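Local atomic coordinates of beta-d-glucoside glucohydrolase (Hypocrea jecorina, PDB entry 3ZZ1), a protein that probably hydrolyses terminal, non-reducing beta-D-glucosyl residues to release beta-D-glucose in cellulose breakdown, as a secreted family 3 glycosidase. Residues Lys224-Phe229 / Ala682-Val687; Pro188-Val193 / Asp609-Val614. All coordinates share one frame; numbering follows the deposited sequence.

Contact 1. Residues Lys224-Phe229 / Ala682-Val687; sequences KDQLGF and ASQKWV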
loop_
_atom_site.group_PDB
_atom_site.type_symbol
_atom_site.label_atom_id
_atom_site.label_comp_id
_atom_site.label_asym_id
_atom_site.label_seq_id
_atom_site.Cartn_x
_atom_site.Cartn_y
_atom_site.Cartn_z
ATOM N N LYS A 224 -1.250 21.401 -3.253
ATOM C CA LYS A 224 -1.143 22.469 -2.270
ATOM C C LYS A 224 -2.368 23.377 -2.200
ATOM O O LYS A 224 -2.778 23.773 -1.110
ATOM C CB LYS A 224 0.144 23.277 -2.481
ATOM C CG LYS A 224 1.396 22.524 -2.046
ATOM C CD LYS A 224 2.662 23.339 -2.252
ATOM C CE LYS A 224 3.885 22.550 -1.806
ATOM N NZ LYS A 224 5.133 23.355 -1.884
ATOM N N ASP A 225 -2.941 23.707 -3.356
ATOM C CA ASP A 225 -4.056 24.650 -3.412
ATOM C C ASP A 225 -5.426 23.969 -3.333
ATOM O O ASP A 225 -6.307 24.422 -2.603
ATOM C CB ASP A 225 -3.957 25.542 -4.658
ATOM C CG ASP A 225 -2.772 26.499 -4.606
ATOM O OD1 ASP A 225 -2.114 26.594 -3.553
ATOM O OD2 ASP A 225 -2.503 27.166 -5.624
ATOM N N GLN A 226 -5.601 22.885 -4.078
ATOM C CA GLN A 226 -6.883 22.192 -4.106
ATOM C C GLN A 226 -7.049 21.221 -2.939
ATOM O O GLN A 226 -8.123 21.159 -2.342
ATOM C CB GLN A 226 -7.101 21.504 -5.451
ATOM C CG GLN A 226 -7.464 22.489 -6.556
ATOM C CD GLN A 226 -7.484 21.869 -7.936
ATOM O OE1 GLN A 226 -7.955 22.485 -8.893
ATOM N NE2 GLN A 226 -6.975 20.650 -8.051
ATOM N N LEU A 227 -5.989 20.480 -2.610
ATOM C CA LEU A 227 -6.014 19.563 -1.462
ATOM C C LEU A 227 -5.619 20.243 -0.150
ATOM O O LEU A 227 -5.689 19.628 0.916
ATOM C CB LEU A 227 -5.135 18.327 -1.708
ATOM C CG LEU A 227 -5.445 17.368 -2.864
ATOM C CD1 LEU A 227 -4.582 16.123 -2.748
ATOM C CD2 LEU A 227 -6.912 16.990 -2.883
ATOM N N GLY A 228 -5.200 21.506 -0.230
ATOM C CA GLY A 228 -4.843 22.293 0.951
ATOM C C GLY A 228 -3.721 21.719 1.798
ATOM O O GLY A 228 -3.751 21.829 3.017
ATOM N N PHE A 229 -2.739 21.104 1.145
ATOM C CA PHE A 229 -1.585 20.492 1.812
ATOM C C PHE A 229 -0.656 21.561 2.398
ATOM O O PHE A 229 -0.114 22.383 1.655
ATOM C CB PHE A 229 -0.829 19.596 0.816
ATOM C CG PHE A 229 0.384 18.912 1.387
ATOM C CD1 PHE A 229 0.291 18.118 2.532
ATOM C CD2 PHE A 229 1.618 19.027 0.749
ATOM C CE1 PHE A 229 1.413 17.476 3.040
ATOM C CE2 PHE A 229 2.739 18.386 1.251
ATOM C CZ PHE A 229 2.636 17.610 2.396
ATOM N N ALA A 682 -14.299 21.008 -15.640
ATOM C CA ALA A 682 -14.553 22.404 -16.016
ATOM C C ALA A 682 -14.523 23.369 -14.832
ATOM O O ALA A 682 -13.903 24.424 -14.912
ATOM C CB ALA A 682 -15.871 22.527 -16.792
ATOM N N SER A 683 -15.173 23.000 -13.731
ATOM C CA SER A 683 -15.216 23.856 -12.539
ATOM C C SER A 683 -14.135 23.524 -11.502
ATOM O O SER A 683 -13.987 24.242 -10.510
ATOM C CB SER A 683 -16.606 23.813 -11.894
ATOM O OG SER A 683 -16.948 22.496 -11.491
ATOM N N GLN A 684 -13.378 22.450 -11.741
ATOM C CA GLN A 684 -12.340 21.972 -10.806
ATOM C C GLN A 684 -12.906 21.816 -9.388
ATOM O O GLN A 684 -12.369 22.350 -8.413
ATOM C CB GLN A 684 -11.091 22.874 -10.826
ATOM C CG GLN A 684 -10.379 22.947 -12.181
ATOM C CD GLN A 684 -9.357 21.840 -12.384
ATOM O OE1 GLN A 684 -8.237 21.899 -11.861
ATOM N NE2 GLN A 684 -9.725 20.837 -13.175
ATOM N N LYS A 685 -14.009 21.081 -9.297
ATOM C CA LYS A 685 -14.727 20.904 -8.044
ATOM C C LYS A 685 -15.285 19.498 -7.939
ATOM O O LYS A 685 -15.618 18.875 -8.949
ATOM C CB LYS A 685 -15.872 21.917 -7.932
ATOM C CG LYS A 685 -15.416 23.336 -7.622
ATOM C CD LYS A 685 -16.515 24.347 -7.886
ATOM C CE LYS A 685 -15.963 25.765 -7.898
ATOM N NZ LYS A 685 -15.277 26.087 -6.618
ATOM N N TRP A 686 -15.375 19.008 -6.707
ATOM C CA TRP A 686 -16.060 17.758 -6.417
ATOM C C TRP A 686 -17.550 18.032 -6.328
ATOM O O TRP A 686 -17.985 18.930 -5.601
ATOM C CB TRP A 686 -15.553 17.162 -5.112
ATOM C CG TRP A 686 -14.207 16.525 -5.238
ATOM C CD1 TRP A 686 -13.002 17.082 -4.923
ATOM C CD2 TRP A 686 -13.928 15.206 -5.717
ATOM N NE1 TRP A 686 -11.989 16.190 -5.172
ATOM C CE2 TRP A 686 -12.529 15.030 -5.659
ATOM C CE3 TRP A 686 -14.725 14.152 -6.182
ATOM C CZ2 TRP A 686 -11.909 13.842 -6.052
ATOM C CZ3 TRP A 686 -14.110 12.974 -6.573
ATOM C CH2 TRP A 686 -12.714 12.829 -6.504
ATOM N N VAL A 687 -18.326 17.262 -7.082
ATOM C CA VAL A 687 -19.756 17.496 -7.205
ATOM C C VAL A 687 -20.525 16.228 -6.850
ATOM O O VAL A 687 -20.167 15.135 -7.291
ATOM C CB VAL A 687 -20.123 17.968 -8.644
ATOM C CG1 VAL A 687 -21.640 18.181 -8.800
ATOM C CG2 VAL A 687 -19.355 19.252 -9.009
#

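Contact 2. Residues Pro188-Val193 / Asp609-Val614; sequences PFADAV and DLFQNV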
loop_
_atom_site.group_PDB
_atom_site.type_symbol
_atom_site.label_atom_id
_atom_site.label_comp_id
_atom_site.label_asym_id
_atom_site.label_seq_id
_atom_site.Cartn_x
_atom_site.Cartn_y
_atom_site.Cartn_z
ATOM N N PRO A 188 -6.343 8.992 -3.076
ATOM C CA PRO A 188 -5.729 8.509 -1.831
ATOM C C PRO A 188 -4.717 9.473 -1.201
ATOM O O PRO A 188 -4.456 9.384 0.004
ATOM C CB PRO A 188 -5.033 7.211 -2.263
ATOM C CG PRO A 188 -4.826 7.354 -3.725
ATOM C CD PRO A 188 -6.023 8.104 -4.209
ATOM N N PHE A 189 -4.148 10.368 -2.002
ATOM C CA PHE A 189 -3.261 11.406 -1.476
ATOM C C PHE A 189 -4.052 12.450 -0.692
ATOM O O PHE A 189 -3.539 13.023 0.277
ATOM C CB PHE A 189 -2.442 12.048 -2.595
ATOM C CG PHE A 189 -1.343 11.167 -3.116
ATOM C CD1 PHE A 189 -0.086 11.181 -2.525
ATOM C CD2 PHE A 189 -1.568 10.310 -4.197
ATOM C CE1 PHE A 189 0.934 10.363 -3.005
ATOM C CE2 PHE A 189 -0.557 9.488 -4.678
ATOM C CZ PHE A 189 0.699 9.519 -4.081
ATOM N N ALA A 190 -5.304 12.676 -1.092
ATOM C CA ALA A 190 -6.201 13.554 -0.334
ATOM C C ALA A 190 -6.486 12.998 1.064
ATOM O O ALA A 190 -6.486 13.743 2.040
ATOM C CB ALA A 190 -7.497 13.803 -1.088
ATOM N N ASP A 191 -6.710 11.691 1.157
ATOM C CA ASP A 191 -6.830 11.030 2.451
ATOM C C ASP A 191 -5.578 11.266 3.290
ATOM O O ASP A 191 -5.679 11.592 4.472
ATOM C CB ASP A 191 -7.058 9.520 2.287
ATOM C CG ASP A 191 -8.446 9.183 1.786
ATOM O OD1 ASP A 191 -8.706 9.426 0.591
ATOM O OD2 ASP A 191 -9.274 8.659 2.575
ATOM N N ALA A 192 -4.404 11.100 2.673
ATOM C CA ALA A 192 -3.120 11.300 3.361
ATOM C C ALA A 192 -2.989 12.716 3.898
ATOM O O ALA A 192 -2.618 12.912 5.054
ATOM C CB ALA A 192 -1.943 10.967 2.440
ATOM N N VAL A 193 -3.315 13.693 3.053
ATOM C CA VAL A 193 -3.277 15.105 3.426
ATOM C C VAL A 193 -4.255 15.371 4.568
ATOM O O VAL A 193 -3.890 15.987 5.567
ATOM C CB VAL A 193 -3.588 16.031 2.212
ATOM C CG1 VAL A 193 -3.678 17.490 2.635
ATOM C CG2 VAL A 193 -2.536 15.858 1.120
ATOM N N ASP A 609 -16.043 20.351 3.729
ATOM C CA ASP A 609 -17.195 19.444 3.781
ATOM C C ASP A 609 -16.929 18.063 3.169
ATOM O O ASP A 609 -17.664 17.116 3.441
ATOM C CB ASP A 609 -18.474 20.090 3.200
ATOM C CG ASP A 609 -18.260 20.753 1.833
ATOM O OD1 ASP A 609 -17.127 21.184 1.514
ATOM O OD2 ASP A 609 -19.251 20.862 1.077
ATOM N N LEU A 610 -15.870 17.952 2.369
ATOM C CA LEU A 610 -15.598 16.734 1.597
ATOM C C LEU A 610 -15.348 15.465 2.408
ATOM O O LEU A 610 -15.735 14.380 1.981
ATOM C CB LEU A 610 -14.460 16.952 0.594
ATOM C CG LEU A 610 -14.865 17.649 -0.705
ATOM C CD1 LEU A 610 -13.637 18.065 -1.502
ATOM C CD2 LEU A 610 -15.789 16.759 -1.543
ATOM N N PHE A 611 -14.711 15.601 3.568
ATOM C CA PHE A 611 -14.439 14.448 4.426
ATOM C C PHE A 611 -15.461 14.322 5.560
ATOM O O PHE A 611 -15.356 13.421 6.400
ATOM C CB PHE A 611 -13.007 14.491 4.973
ATOM C CG PHE A 611 -11.964 14.062 3.974
ATOM C CD1 PHE A 611 -11.494 14.951 3.009
ATOM C CD2 PHE A 611 -11.446 12.771 4.004
ATOM C CE1 PHE A 611 -10.533 14.560 2.086
ATOM C CE2 PHE A 611 -10.487 12.367 3.082
ATOM C CZ PHE A 611 -10.025 13.265 2.122
ATOM N N GLN A 612 -16.446 15.217 5.574
ATOM C CA GLN A 612 -17.506 15.165 6.578
ATOM C C GLN A 612 -18.602 14.186 6.169
ATOM O O GLN A 612 -18.917 14.050 4.983
ATOM C CB GLN A 612 -18.080 16.556 6.846
ATOM C CG GLN A 612 -17.226 17.379 7.806
ATOM C CD GLN A 612 -17.632 18.843 7.890
ATOM O OE1 GLN A 612 -18.264 19.389 6.982
ATOM N NE2 GLN A 612 -17.253 19.491 8.984
ATOM N N ASN A 613 -19.169 13.506 7.159
ATOM C CA ASN A 613 -20.195 12.500 6.928
ATOM C C ASN A 613 -21.540 13.100 6.532
ATOM O O ASN A 613 -22.013 14.061 7.149
ATOM C CB ASN A 613 -20.345 11.604 8.157
ATOM C CG ASN A 613 -19.143 10.696 8.370
ATOM O OD1 ASN A 613 -18.502 10.243 7.413
ATOM N ND2 ASN A 613 -18.832 10.421 9.631
ATOM N N VAL A 614 -22.140 12.525 5.496
ATOM C CA VAL A 614 -23.446 12.962 5.004
ATOM C C VAL A 614 -24.474 11.832 5.038
ATOM O O VAL A 614 -25.671 12.080 4.896
ATOM C CB VAL A 614 -23.364 13.517 3.560
ATOM C CG1 VAL A 614 -22.640 14.851 3.528
ATOM C CG2 VAL A 614 -22.688 12.516 2.629
#

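Contact 1. Residues Lys224-Phe229 / Ala682-Val687
The amide oxygen OE1 of Gln684 is hydrogen-bonded to the hydroxyl of Tyr217, and the amide end of Gln226 lies close to it across the contact. Gln226 OE1, as modelled, is 3.0 Å from Gln684 OE1. That amide is probably turned over, and once reversed the pair may be a hydrogen bond. Gln226 reaches out from near the end of helix 216-226 with its chain extended beyond CG (chi2 171°). Gln684 instead bends at chi2 (-87°), which turns its amide aside from the line of its first carbons, and the two side chains cross at about a right angle with their amide planes 48° apart. The amide end of Gln226, whichever way round, also lies near the CB of Gln684. The backbones stay well separated, with Gln226 CA and Gln684 CA 8.6 Å apart, and just 87 Å² is buried. Gln684 NE2 is held by Thr681 O and weakly by Asp178 OD2, so both ends of this amide have partners, which probably limits its rotation. Trp679 touches both glutamines. With an alanine in place of Gln684, the Tyr217 hydroxyl would probably lose this partner and a gap would be likely to open beside the end of Gln226. The meeting is a surface bridge between a helix of the TIM-barrel-type domain and the fibronectin type III-like domain, where Gln684 and Lys685 together face Asp680 across the hairpin of strands 678-680 and 685-688, a G1 beta bulge.

Contact 2. Residues Pro188-Val193 / Asp609-Val614
Phe611 holds its CG anti to the carbonyl carbon (chi1 -78°), which directs the ring toward Ala190 and Asp191, and chi2 at 81° sets the turn of its plane, so that its edge meets Asp191 N and CG. It occupies the third position of a type I beta turn, Asp609 to Gln612, that leads into strand 613-623 of the fibronectin type III-like beta sandwich; the surface it meets is helix 178-194 of the TIM-barrel-type domain. The turn is closed by the backbone bond from Gln612 N to Asp609 O, 3.1 Å long, and Phe611 provides every contact made from its side. The ring comes in end first, and the helix backbone receives it: Asp191 N lies at its edge, 3.8 Å from Phe611 CZ, while Ala190 O approaches Phe611 CZ obliquely at 3.6 Å. Asp191 CG is also at the edge, in the plane of the ring, and the carboxylate stands nearly upright to that plane, at 78°, with Asp191 OD2 3.9 Å from Phe611 CE2. This buried carboxylate is paired elsewhere, OD1 with Arg674 and OD2 with Arg672, and both arginines also touch Phe611. The two positive charges would be expected to favour an ionised Asp191, and they fix its carboxylate next to the phenyl edge. The apolar share of the contact is small, resting on the methyl of Ala190, whose CB lies 4.1 Å from Phe611 CZ.

From the N terminus the chain first passes 188-193 in helix 178-194, then 224-229 at the end of helix 216-226. Both belong to the TIM-barrel-type domain. After a long excursion through the C-terminal family 3 domain it reaches 609-614, closing contact 2 over 415 intervening residues, and then 682-687, closing contact 1 over 452. The segments alternate, so the two loops cross instead of nesting. Their centres are about 12 Å apart, and they join directly on both sides of the domain boundary: Leu227 CD2 packs 3.7 Å from Ala190 CB, and Trp686 CB lies 3.6 Å from Leu610 CD2. Together they tie two neighbouring helices to the fibronectin type III-like domain.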